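VP1 (Polyomavirus HPyV6, PDB 4PCG) is the major capsid protein, a jelly-roll that forms pentamers, and probably builds the T=7 icosahedral shell and helps attach the virus to host cells. Local coordinates at residues B[30-35]-B[168-173]; B[59-64]-B[172-177]; B[131-136]-B[156-161]. One frame throughout, in Å; residues are numbered along the deposited sequence.

Contact 1. Residues B[30-35]-B[168-173]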
# COMPACT_ATOMS: atom_id res chain seq x y z
N ASN B 30 -2.92 28.61 -0.90
CA ASN B 30 -3.29 29.81 -1.63
C ASN B 30 -4.46 29.53 -2.57
O ASN B 30 -4.32 28.76 -3.52
CB ASN B 30 -2.05 30.19 -2.42
CG ASN B 30 -2.32 31.18 -3.49
OD1 ASN B 30 -3.15 32.10 -3.32
ND2 ASN B 30 -1.63 31.02 -4.61
N PHE B 31 -5.59 30.15 -2.29
CA PHE B 31 -6.81 30.15 -3.13
C PHE B 31 -6.99 31.57 -3.67
O PHE B 31 -7.95 32.29 -3.34
CB PHE B 31 -8.04 29.76 -2.27
CG PHE B 31 -8.05 28.31 -1.81
CD1 PHE B 31 -7.47 27.95 -0.58
CD2 PHE B 31 -8.64 27.32 -2.57
CE1 PHE B 31 -7.47 26.64 -0.14
CE2 PHE B 31 -8.66 26.00 -2.14
CZ PHE B 31 -8.09 25.66 -0.92
N ALA B 32 -6.02 32.01 -4.46
CA ALA B 32 -6.00 33.39 -4.98
C ALA B 32 -7.24 33.78 -5.75
O ALA B 32 -7.87 32.95 -6.37
CB ALA B 32 -4.78 33.57 -5.86
N SER B 33 -7.56 35.07 -5.75
CA SER B 33 -8.60 35.61 -6.63
C SER B 33 -8.01 36.39 -7.79
O SER B 33 -8.73 36.89 -8.63
CB SER B 33 -9.56 36.49 -5.83
OG SER B 33 -8.81 37.38 -5.03
N GLY B 34 -6.67 36.48 -7.85
CA GLY B 34 -5.99 37.24 -8.89
C GLY B 34 -4.47 36.96 -8.81
O GLY B 34 -4.00 36.18 -7.99
N SER B 35 -3.71 37.63 -9.66
CA SER B 35 -2.28 37.26 -9.86
C SER B 35 -1.33 37.70 -8.75
O SER B 35 -0.36 37.01 -8.42
CB SER B 35 -1.78 37.91 -11.15
OG SER B 35 -1.98 39.32 -11.11
N THR B 168 4.83 32.00 -11.95
CA THR B 168 5.45 33.22 -11.48
C THR B 168 4.46 34.10 -10.72
O THR B 168 4.78 35.23 -10.39
CB THR B 168 5.99 34.00 -12.67
OG1 THR B 168 4.92 34.32 -13.56
CG2 THR B 168 7.03 33.18 -13.43
N ALA B 169 3.26 33.59 -10.47
CA ALA B 169 2.24 34.38 -9.78
C ALA B 169 1.35 33.44 -8.98
O ALA B 169 1.55 32.24 -9.02
CB ALA B 169 1.42 35.18 -10.80
N ALA B 170 0.39 34.02 -8.28
CA ALA B 170 -0.42 33.33 -7.28
C ALA B 170 -1.65 32.65 -7.88
O ALA B 170 -2.38 31.96 -7.16
CB ALA B 170 -0.89 34.33 -6.21
N ASN B 171 -1.88 32.77 -9.18
CA ASN B 171 -3.16 32.35 -9.74
C ASN B 171 -3.10 31.22 -10.79
O ASN B 171 -3.84 31.24 -11.76
CB ASN B 171 -3.91 33.57 -10.26
CG ASN B 171 -3.21 34.24 -11.42
OD1 ASN B 171 -1.98 34.09 -11.61
ND2 ASN B 171 -3.98 34.96 -12.23
N PHE B 172 -2.21 30.25 -10.56
CA PHE B 172 -2.13 29.02 -11.36
C PHE B 172 -2.86 27.86 -10.66
O PHE B 172 -2.32 27.23 -9.76
CB PHE B 172 -0.68 28.66 -11.64
CG PHE B 172 -0.02 29.57 -12.61
CD1 PHE B 172 0.51 30.79 -12.20
CD2 PHE B 172 0.13 29.19 -13.95
CE1 PHE B 172 1.10 31.65 -13.11
CE2 PHE B 172 0.76 30.04 -14.85
CZ PHE B 172 1.25 31.26 -14.43
N PRO B 173 -4.10 27.57 -11.10
CA PRO B 173 -4.83 26.47 -10.45
C PRO B 173 -4.24 25.12 -10.74
O PRO B 173 -3.91 24.80 -11.90
CB PRO B 173 -6.26 26.61 -11.00
CG PRO B 173 -6.15 27.41 -12.26
CD PRO B 173 -4.93 28.30 -12.07
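Asn30 and Ser35 each take one hydrogen bond to the backbone of Ala170, joining two loops of the VP1 jelly-roll: the one between strands 9-27 and 52-53, and the one between strands 163-166 and 177-179. Neither segment is regular helix or strand, and 273 Å² is buried between them.

The polar contacts use both the C=O and the N-H of Ala170. Its carbonyl O accepts from Asn30 ND2 at 2.8 Å, the N-H arriving in the carbonyl plane on a lone pair (C=O...N 124°). With CG anti to the backbone N (chi1 165°), the Asn30 amide extends to that oxygen; ND2 also donates to Tyr61 O and OD1 accepts from Val39 N, so three bonds fix the flat group against rotation. The N-H of Ala170 gives a nearly straight bond to Ser35 O, 3.1 Å long with 169° at the hydrogen.

The apolar part is small: Ala32 CB faces Ala170 CB at 4.0 Å. Two methyl groups also abut carbonyl oxygens, Ala32 CB 3.2 Å from Ala170 O and Ala169 CB 3.5 Å from Ser35 O.

Asn171 supplies the remaining packing. Its CB rests 3.5 Å from Gly34 O, while its ND2 donates to Gly145 O. Ser35 CA sits over the face of the Asn171 amide, 3.5 Å from CG.

Contact 2. Residues B[59-64]-B[172-177]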
# COMPACT_ATOMS: atom_id res chain seq x y z
N LEU B 59 -7.67 25.51 -5.56
CA LEU B 59 -6.34 25.62 -5.00
C LEU B 59 -5.34 25.97 -6.13
O LEU B 59 -5.39 25.40 -7.23
CB LEU B 59 -5.93 24.33 -4.32
CG LEU B 59 -4.62 24.39 -3.49
CD1 LEU B 59 -4.68 25.40 -2.36
CD2 LEU B 59 -4.27 23.03 -2.90
N CYS B 60 -4.47 26.95 -5.85
CA CYS B 60 -3.42 27.32 -6.79
C CYS B 60 -2.07 26.94 -6.22
O CYS B 60 -1.92 26.74 -5.01
CB CYS B 60 -3.46 28.82 -7.08
SG CYS B 60 -4.98 29.33 -7.94
N TYR B 61 -1.08 26.85 -7.06
CA TYR B 61 0.29 26.65 -6.55
C TYR B 61 0.66 27.83 -5.65
O TYR B 61 0.26 28.99 -5.89
CB TYR B 61 1.29 26.57 -7.69
CG TYR B 61 1.27 25.31 -8.51
CD1 TYR B 61 1.92 24.16 -8.07
CD2 TYR B 61 0.65 25.27 -9.73
CE1 TYR B 61 1.94 23.02 -8.82
CE2 TYR B 61 0.66 24.13 -10.51
CZ TYR B 61 1.30 22.99 -10.03
OH TYR B 61 1.30 21.87 -10.82
N THR B 62 1.44 27.52 -4.63
CA THR B 62 2.11 28.55 -3.84
C THR B 62 3.55 28.65 -4.28
O THR B 62 4.17 27.64 -4.52
CB THR B 62 2.07 28.22 -2.35
OG1 THR B 62 0.71 28.08 -1.95
CG2 THR B 62 2.78 29.33 -1.51
N LEU B 63 4.04 29.88 -4.41
CA LEU B 63 5.43 30.10 -4.80
C LEU B 63 6.17 30.98 -3.78
O LEU B 63 5.59 31.91 -3.19
CB LEU B 63 5.51 30.69 -6.20
CG LEU B 63 5.19 32.15 -6.51
CD1 LEU B 63 6.41 33.05 -6.32
CD2 LEU B 63 4.73 32.28 -7.95
N ALA B 64 7.45 30.70 -3.58
CA ALA B 64 8.30 31.56 -2.78
C ALA B 64 9.60 31.68 -3.54
O ALA B 64 10.12 30.68 -4.02
CB ALA B 64 8.52 30.97 -1.38
N PHE B 172 -2.21 30.25 -10.56
CA PHE B 172 -2.13 29.02 -11.36
C PHE B 172 -2.86 27.86 -10.66
O PHE B 172 -2.32 27.23 -9.76
CB PHE B 172 -0.68 28.66 -11.64
CG PHE B 172 -0.02 29.57 -12.61
CD1 PHE B 172 0.51 30.79 -12.20
CD2 PHE B 172 0.13 29.19 -13.95
CE1 PHE B 172 1.10 31.65 -13.11
CE2 PHE B 172 0.76 30.04 -14.85
CZ PHE B 172 1.25 31.26 -14.43
N PRO B 173 -4.10 27.57 -11.10
CA PRO B 173 -4.83 26.47 -10.45
C PRO B 173 -4.24 25.12 -10.74
O PRO B 173 -3.91 24.80 -11.90
CB PRO B 173 -6.26 26.61 -11.00
CG PRO B 173 -6.15 27.41 -12.26
CD PRO B 173 -4.93 28.30 -12.07
N ILE B 174 -4.15 24.30 -9.70
CA ILE B 174 -3.67 22.94 -9.90
C ILE B 174 -4.62 22.07 -10.72
O ILE B 174 -4.20 21.03 -11.24
CB ILE B 174 -3.31 22.24 -8.57
CG1 ILE B 174 -4.58 21.99 -7.73
CG2 ILE B 174 -2.26 23.04 -7.81
CD1 ILE B 174 -4.30 21.25 -6.42
N GLU B 175 -5.88 22.47 -10.89
CA GLU B 175 -6.77 21.69 -11.70
C GLU B 175 -6.53 21.91 -13.20
O GLU B 175 -7.23 21.31 -14.01
CB GLU B 175 -8.22 21.99 -11.32
CG GLU B 175 -8.61 21.36 -10.00
CD GLU B 175 -9.87 22.00 -9.41
OE1 GLU B 175 -10.98 21.65 -9.87
OE2 GLU B 175 -9.74 22.87 -8.51
N ILE B 176 -5.55 22.75 -13.55
CA ILE B 176 -5.21 23.10 -14.93
C ILE B 176 -3.73 22.85 -15.26
O ILE B 176 -3.42 22.36 -16.35
CB ILE B 176 -5.55 24.59 -15.20
CG1 ILE B 176 -7.09 24.81 -15.13
CG2 ILE B 176 -5.02 25.06 -16.53
CD1 ILE B 176 -7.86 24.14 -16.25
N TRP B 177 -2.83 23.21 -14.33
CA TRP B 177 -1.40 23.32 -14.61
C TRP B 177 -0.58 22.19 -14.00
O TRP B 177 -0.52 22.06 -12.77
CB TRP B 177 -0.85 24.67 -14.13
CG TRP B 177 -1.51 25.86 -14.81
CD1 TRP B 177 -2.58 26.56 -14.36
CD2 TRP B 177 -1.17 26.42 -16.10
NE1 TRP B 177 -2.92 27.55 -15.26
CE2 TRP B 177 -2.08 27.47 -16.34
CE3 TRP B 177 -0.18 26.17 -17.06
CZ2 TRP B 177 -2.04 28.25 -17.50
CZ3 TRP B 177 -0.15 26.94 -18.20
CH2 TRP B 177 -1.06 27.96 -18.42
O HOH W 1 -7.29 24.17 -8.91
O HOH W 2 -8.67 22.71 -5.98
O HOH W 3 -0.06 29.90 -8.53
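Cys60 and Pro173 form a single beta bridge, their CA atoms 4.0 Å apart, flanked by two backbone hydrogen bonds. Ile174 N donates to Leu59 O at 3.0 Å, with 164° at the hydrogen; Tyr61 N donates to Phe172 O, also at 3.0 Å. The bridged residues are thus a non-hydrogen-bonded antiparallel pair, a position where the missing N-H of Pro173 costs no bond across the bridge. Beyond the bridge the 172-177 chain turns back on itself, Pro173 O accepting from both Ile176 N and Trp177 N.

Tyr61 is the main side chain. With CG anti to the carbonyl carbon (chi1 -72°), its ring runs alongside the 172-177 turn, Tyr61 CE2 4.0 Å from Trp177 CB, and the hydroxyl donates to Trp177 O at 2.7 Å, the acceptor lying at the ring edge. Ile174 CG2 covers one face in a CH-pi contact, 4.0 Å from the centroid and only 5° off the normal. The CD1 end of Ile174 meets Leu59 CD2 at 3.9 Å. Cys60 SG lies against Pro173, 3.7 Å from Pro173 N.

Waters extend the polar network. One receives the N-H of Glu175 and donates to both Leu59 O and Glu175 OE2; a second joins Leu59 N to the same carboxylate oxygen, which Ser58 OG also binds, while Tyr47 OH holds OE1. A third bridges Tyr61 O and Phe172 N.

The contact is wholly buried. Tyr61 and Ile174 pack on strand 227-239, and Phe120 of strand 117-124 meets the Tyr61 ring edge-to-face; Trp177 and Phe172 lean on strand 163-166, while Ile174 touches Pro96 of a neighbouring subunit.

Contact 3. Residues B[131-136]-B[156-161]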
# COMPACT_ATOMS: atom_id res chain seq x y z
N ILE B 131 2.49 23.02 -17.86
CA ILE B 131 1.71 22.80 -19.05
C ILE B 131 0.25 22.98 -18.57
O ILE B 131 -0.13 22.40 -17.57
CB ILE B 131 1.85 21.38 -19.60
CG1 ILE B 131 3.31 21.01 -19.90
CG2 ILE B 131 1.04 21.22 -20.89
CD1 ILE B 131 3.53 19.53 -20.17
N GLY B 132 -0.52 23.79 -19.28
CA GLY B 132 -1.92 24.06 -18.89
C GLY B 132 -2.87 23.41 -19.85
O GLY B 132 -2.83 23.67 -21.06
N ILE B 133 -3.74 22.56 -19.32
CA ILE B 133 -4.68 21.79 -20.12
C ILE B 133 -6.08 21.85 -19.52
O ILE B 133 -6.27 21.64 -18.34
CB ILE B 133 -4.23 20.32 -20.22
CG1 ILE B 133 -2.90 20.24 -20.99
CG2 ILE B 133 -5.25 19.48 -20.97
CD1 ILE B 133 -2.20 18.91 -20.85
N ASN B 134 -7.03 22.19 -20.37
CA ASN B 134 -8.46 22.13 -20.02
C ASN B 134 -8.93 20.71 -20.26
O ASN B 134 -8.88 20.24 -21.38
CB ASN B 134 -9.26 23.12 -20.86
CG ASN B 134 -10.71 23.20 -20.43
OD1 ASN B 134 -11.30 22.20 -20.01
ND2 ASN B 134 -11.29 24.39 -20.52
N PRO B 135 -9.35 20.01 -19.19
CA PRO B 135 -9.69 18.60 -19.32
C PRO B 135 -10.99 18.33 -20.08
O PRO B 135 -11.22 17.19 -20.49
CB PRO B 135 -9.84 18.13 -17.87
CG PRO B 135 -10.03 19.35 -17.05
CD PRO B 135 -9.41 20.49 -17.80
N ASP B 136 -11.83 19.34 -20.24
CA ASP B 136 -13.15 19.14 -20.89
C ASP B 136 -13.50 20.44 -21.60
O ASP B 136 -14.40 21.15 -21.17
CB ASP B 136 -14.19 18.79 -19.84
CG ASP B 136 -15.45 18.13 -20.43
OD1 ASP B 136 -15.51 17.90 -21.65
OD2 ASP B 136 -16.38 17.83 -19.64
N SER B 156 -7.06 18.29 -25.74
CA SER B 156 -6.90 18.20 -24.30
C SER B 156 -5.74 17.30 -23.88
O SER B 156 -5.88 16.46 -22.96
CB SER B 156 -8.19 17.59 -23.74
OG SER B 156 -8.58 16.51 -24.58
N VAL B 157 -4.59 17.47 -24.52
CA VAL B 157 -3.45 16.61 -24.27
C VAL B 157 -2.17 17.45 -24.13
O VAL B 157 -2.16 18.63 -24.49
CB VAL B 157 -3.29 15.58 -25.39
CG1 VAL B 157 -4.52 14.69 -25.49
CG2 VAL B 157 -3.05 16.23 -26.74
N ALA B 158 -1.10 16.83 -23.66
CA ALA B 158 0.18 17.52 -23.45
C ALA B 158 1.07 17.54 -24.70
O ALA B 158 2.26 17.18 -24.65
CB ALA B 158 0.90 16.88 -22.28
N GLY B 159 0.54 18.00 -25.81
CA GLY B 159 1.26 18.00 -27.07
C GLY B 159 1.91 19.36 -27.32
O GLY B 159 1.92 20.24 -26.46
N ILE B 160 2.45 19.51 -28.50
CA ILE B 160 3.24 20.72 -28.79
C ILE B 160 2.38 21.99 -28.82
O ILE B 160 2.90 23.06 -28.64
CB ILE B 160 4.05 20.59 -30.09
CG1 ILE B 160 3.16 20.49 -31.31
CG2 ILE B 160 4.97 19.37 -30.01
CD1 ILE B 160 3.99 20.40 -32.57
N LYS B 161 1.07 21.85 -29.01
CA LYS B 161 0.16 23.03 -28.96
C LYS B 161 -0.37 23.35 -27.57
O LYS B 161 -1.15 24.31 -27.41
CB LYS B 161 -1.04 22.83 -29.88
CG LYS B 161 -0.73 22.40 -31.32
CD LYS B 161 -2.03 22.04 -32.03
CE LYS B 161 -1.81 21.14 -33.24
NZ LYS B 161 -3.09 20.48 -33.63
O HOH W 4 -11.49 16.10 -23.04
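The end of strand 129-132, the central strand of a small three-stranded antiparallel sheet, and the loop that follows it pack against the loop preceding strand 163-166 in this buried contact. The touching parts run in nearly opposite directions, 154° apart, with no direct hydrogen bond between them; van der Waals contact therefore dominates.

Ile133 carries most of it. Both branches lie on the same side of the other backbone, CG2 3.7 Å from Ser156 C and CD1 3.6 Å from Val157 C. The branch ending in CD1 has CG1 anti to the carbonyl carbon (chi1 -65°), and it goes on to meet Ala158 CB at 4.0 Å. Ile131 adds its own CD1 to the same methyl.

At the other end, Ser156 CB rests 3.6 Å from Asn134 O, and a water donates to Pro135 O. Asn134 OD1 accepts from Asp136 N at 2.9 Å, while its ND2 reaches Met140 O.

A neighbouring subunit packs on the same segments, its Phe261 on Ile133 and its Ser42 OG bonded to Ser156 O. An Asx turn at Asn134 and an inverse gamma turn centred on Ala158 shape the loops leaving and approaching the small sheet at this subunit interface.

Contacts 1 and 2 form one continuous patch: their centres are 7 Å apart, they share Phe172 and Pro173, and the backbone pair Asn30 O to Cys60 N, at 3.0 Å, probably hydrogen-bonds between them. Contact 3 lies farther out, its centre 16 Å from that of contact 2 and 20 Å from that of contact 1, nested along the chain inside the loops both close. It joins contact 2 directly, through Ile176 O to Ile133 N at 3.0 Å and packing of the Trp177 ring on Gly132. Contacts 2 and 3 both reach a neighbouring subunit. Sodium, bound by Thr48, Thr50, Thr52 and Asp54, lies about 8 Å from the Glu175 side chain, which is not a ligand.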